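PDB 4C2L: endo-xylogalacturonan hydrolase A from Aspergillus tubingensis, which hydrolyses xylogalacturonan, the xylose-substituted galacturonan of the hairy regions of pectin, and requires xylose on the backbone for activity. Local coordinates for residues N143-P154 with N167-N178. Sequence-based numbering, arbitrary orientation.
With SO4 (sulfate ion), chain G.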
# COMPACT_ATOMS: atom_id res chain seq x y z
N ASN A 143 -14.64 12.13 2.32
CA ASN A 143 -14.05 13.41 1.96
C ASN A 143 -12.80 13.70 2.79
O ASN A 143 -12.75 14.64 3.57
CB ASN A 143 -15.09 14.54 2.11
CG ASN A 143 -16.36 14.28 1.31
OD1 ASN A 143 -17.48 14.52 1.78
ND2 ASN A 143 -16.19 13.79 0.09
N LEU A 144 -11.80 12.84 2.63
CA LEU A 144 -10.55 12.95 3.36
C LEU A 144 -9.45 13.25 2.37
O LEU A 144 -9.35 12.60 1.33
CB LEU A 144 -10.24 11.64 4.09
CG LEU A 144 -11.43 11.08 4.91
CD1 LEU A 144 -11.19 9.64 5.32
CD2 LEU A 144 -11.71 11.94 6.12
N GLU A 145 -8.61 14.22 2.72
CA GLU A 145 -7.53 14.64 1.83
C GLU A 145 -6.24 14.64 2.64
O GLU A 145 -6.17 15.24 3.72
CB GLU A 145 -7.87 16.03 1.28
CG GLU A 145 -6.91 16.56 0.22
CD GLU A 145 -5.78 17.43 0.78
OE1 GLU A 145 -5.76 17.76 1.99
OE2 GLU A 145 -4.91 17.80 -0.03
N ILE A 146 -5.23 13.92 2.14
CA ILE A 146 -3.94 13.78 2.79
C ILE A 146 -2.89 14.20 1.78
O ILE A 146 -2.74 13.58 0.74
CB ILE A 146 -3.67 12.32 3.24
CG1 ILE A 146 -4.83 11.78 4.10
CG2 ILE A 146 -2.36 12.22 4.03
CD1 ILE A 146 -5.96 11.19 3.27
N SER A 147 -2.13 15.26 2.09
CA SER A 147 -1.27 15.83 1.05
C SER A 147 -0.07 16.61 1.54
O SER A 147 -0.07 17.17 2.64
CB SER A 147 -2.10 16.73 0.14
OG SER A 147 -2.53 17.90 0.84
N GLY A 148 0.97 16.62 0.72
CA GLY A 148 2.10 17.51 0.88
C GLY A 148 3.13 17.11 1.89
O GLY A 148 4.14 17.80 2.05
N LEU A 149 2.93 16.00 2.57
CA LEU A 149 3.80 15.71 3.70
C LEU A 149 4.67 14.50 3.47
O LEU A 149 4.47 13.76 2.51
CB LEU A 149 2.99 15.61 4.99
CG LEU A 149 1.79 14.69 4.97
CD1 LEU A 149 2.29 13.28 5.22
CD2 LEU A 149 0.81 15.14 6.05
N ARG A 150 5.64 14.32 4.35
CA ARG A 150 6.50 13.16 4.35
C ARG A 150 6.08 12.23 5.49
O ARG A 150 5.84 12.69 6.62
CB ARG A 150 7.94 13.60 4.59
CG ARG A 150 8.93 12.46 4.73
CD ARG A 150 10.36 12.97 4.89
NE ARG A 150 11.26 11.85 5.10
CZ ARG A 150 12.41 11.91 5.77
NH1 ARG A 150 12.82 13.06 6.30
NH2 ARG A 150 13.15 10.81 5.91
N GLN A 151 6.01 10.94 5.18
CA GLN A 151 5.84 9.92 6.21
C GLN A 151 7.14 9.15 6.27
O GLN A 151 7.61 8.62 5.25
CB GLN A 151 4.68 8.98 5.86
CG GLN A 151 3.32 9.67 5.90
CD GLN A 151 2.23 8.76 5.35
OE1 GLN A 151 2.49 7.91 4.51
NE2 GLN A 151 1.01 8.95 5.81
N LYS A 152 7.73 9.08 7.46
CA LYS A 152 9.07 8.54 7.67
C LYS A 152 9.04 7.35 8.63
O LYS A 152 8.46 7.45 9.71
CB LYS A 152 9.94 9.65 8.29
CG LYS A 152 11.34 9.22 8.67
CD LYS A 152 12.07 10.40 9.30
CE LYS A 152 13.40 9.96 9.89
NZ LYS A 152 14.11 11.17 10.42
N ASN A 153 9.63 6.24 8.22
CA ASN A 153 9.89 5.09 9.09
C ASN A 153 8.68 4.60 9.91
O ASN A 153 8.73 4.53 11.14
CB ASN A 153 11.10 5.37 10.00
CG ASN A 153 12.36 5.67 9.21
OD1 ASN A 153 12.50 5.24 8.06
ND2 ASN A 153 13.31 6.39 9.84
N PRO A 154 7.59 4.23 9.22
CA PRO A 154 6.47 3.61 9.94
C PRO A 154 6.89 2.25 10.48
O PRO A 154 7.69 1.56 9.85
CB PRO A 154 5.43 3.40 8.83
CG PRO A 154 6.26 3.21 7.59
CD PRO A 154 7.38 4.23 7.77
N ASN A 167 -14.32 8.75 -1.10
CA ASN A 167 -13.72 10.02 -1.51
C ASN A 167 -12.49 10.36 -0.66
O ASN A 167 -12.50 11.32 0.14
CB ASN A 167 -14.72 11.20 -1.44
CG ASN A 167 -16.02 10.92 -2.19
OD1 ASN A 167 -16.02 10.35 -3.28
ND2 ASN A 167 -17.14 11.35 -1.61
N VAL A 168 -11.44 9.56 -0.82
CA VAL A 168 -10.20 9.74 -0.08
C VAL A 168 -9.12 10.03 -1.10
O VAL A 168 -8.95 9.27 -2.08
CB VAL A 168 -9.85 8.46 0.70
CG1 VAL A 168 -8.56 8.65 1.50
CG2 VAL A 168 -11.01 8.10 1.63
N VAL A 169 -8.37 11.11 -0.88
CA VAL A 169 -7.32 11.49 -1.83
C VAL A 169 -5.99 11.66 -1.13
O VAL A 169 -5.89 12.42 -0.16
CB VAL A 169 -7.68 12.79 -2.59
CG1 VAL A 169 -6.54 13.17 -3.53
CG2 VAL A 169 -8.97 12.62 -3.37
N PHE A 170 -4.97 10.95 -1.61
CA PHE A 170 -3.59 11.08 -1.14
C PHE A 170 -2.84 11.76 -2.27
O PHE A 170 -2.81 11.25 -3.38
CB PHE A 170 -2.94 9.71 -0.90
CG PHE A 170 -3.61 8.89 0.17
CD1 PHE A 170 -4.66 8.02 -0.15
CD2 PHE A 170 -3.18 8.94 1.49
CE1 PHE A 170 -5.27 7.23 0.82
CE2 PHE A 170 -3.79 8.16 2.48
CZ PHE A 170 -4.84 7.30 2.14
N SER A 171 -2.23 12.92 -1.99
CA SER A 171 -1.53 13.66 -3.05
C SER A 171 -0.19 14.21 -2.60
O SER A 171 -0.07 14.69 -1.48
CB SER A 171 -2.42 14.83 -3.51
OG SER A 171 -1.76 15.57 -4.51
N ASN A 172 0.82 14.17 -3.48
CA ASN A 172 2.09 14.82 -3.20
C ASN A 172 2.71 14.35 -1.88
O ASN A 172 3.06 15.16 -1.02
CB ASN A 172 1.91 16.35 -3.17
CG ASN A 172 1.61 16.90 -4.54
OD1 ASN A 172 2.21 16.48 -5.53
ND2 ASN A 172 0.68 17.84 -4.62
N LEU A 173 2.79 13.03 -1.70
CA LEU A 173 3.36 12.46 -0.49
C LEU A 173 4.74 11.88 -0.77
O LEU A 173 4.98 11.29 -1.84
CB LEU A 173 2.45 11.36 0.08
CG LEU A 173 1.02 11.71 0.49
CD1 LEU A 173 0.36 10.49 1.11
CD2 LEU A 173 1.01 12.87 1.50
N LYS A 174 5.64 12.07 0.19
CA LYS A 174 6.95 11.43 0.16
C LYS A 174 6.99 10.42 1.30
O LYS A 174 6.82 10.80 2.45
CB LYS A 174 8.06 12.46 0.31
CG LYS A 174 9.45 11.86 0.22
CD LYS A 174 10.45 12.85 -0.35
CE LYS A 174 11.20 13.58 0.76
NZ LYS A 174 12.22 12.68 1.37
N MET A 175 7.19 9.15 0.97
CA MET A 175 7.09 8.10 1.98
C MET A 175 8.35 7.27 1.95
O MET A 175 8.74 6.77 0.90
CB MET A 175 5.86 7.24 1.71
CG MET A 175 4.58 8.06 1.80
SD MET A 175 3.24 7.35 0.82
CE MET A 175 3.22 5.70 1.50
N ASP A 176 9.01 7.15 3.09
CA ASP A 176 10.26 6.41 3.10
C ASP A 176 10.45 5.66 4.39
O ASP A 176 10.19 6.19 5.47
CB ASP A 176 11.46 7.35 2.84
CG ASP A 176 11.45 8.57 3.75
OD1 ASP A 176 11.99 8.49 4.86
OD2 ASP A 176 10.93 9.63 3.36
N ALA A 177 10.89 4.41 4.26
CA ALA A 177 11.26 3.57 5.39
C ALA A 177 12.66 3.06 5.11
O ALA A 177 12.86 2.36 4.11
CB ALA A 177 10.28 2.41 5.52
N ASN A 178 13.62 3.44 5.96
CA ASN A 178 15.02 3.02 5.83
C ASN A 178 15.55 2.57 7.17
O ASN A 178 15.51 3.33 8.13
CB ASN A 178 15.88 4.17 5.31
CG ASN A 178 15.56 4.53 3.88
OD1 ASN A 178 14.81 5.47 3.62
ND2 ASN A 178 16.07 3.74 2.93
S SO4 G . 16.14 11.65 7.57
O1 SO4 G . 15.82 10.92 6.32
O2 SO4 G . 15.00 12.49 8.03
O3 SO4 G . 17.29 12.55 7.32
O4 SO4 G . 16.49 10.66 8.61
O HOH W 1 13.59 6.83 6.06
O HOH W 2 16.38 5.76 8.96
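I146 lays its CD1 methyl over one face of the F170 ring, 4.1 Å from the centroid and 24° off the ring normal, a CH-pi contact. The same CD1 also meets CG1 of V168, while L144 and V168 continue this buried face side by side. Past the bend, L149 CD1 reaches L173 CD2 at 4.0 Å. Q151 runs alongside M175, its OE1 3.4 Å from M175 CG; its NE2 is hydrogen-bonded to N159 OD1. Inward residues thus stack in register from one coil to the next, as expected of the right-handed parallel beta-helix of glycoside hydrolase family 28. The backbone agrees: strands 143-147 and 168-171 run parallel, their axes 8° apart, and hydrogen bonds such as I146 N to V169 O (2.8 Å) tie the coils. Segment 167-178 turns a corner at N172, level with G148, whose N donates a hydrogen bond to S171 O. On the outer face, R150 extends fully from CG to NE and grips D176 side-on: NE meets OD2 and NH2 meets OD1, each at 2.8 Å. The guanidinium and carboxylate planes are 35° apart; OD1 lies near the guanidinium plane, OD2 tilted from it. K174 NZ stands 3.9 Å from R150 NE, a like-charge approach that D176 probably offsets. R150 NH1 and NH2 and K152 NZ hydrogen-bond to a sulfate, probably from the crystallisation liquor, and at the far end N153 OD1 accepts a hydrogen bond from N178 N at 3.0 Å.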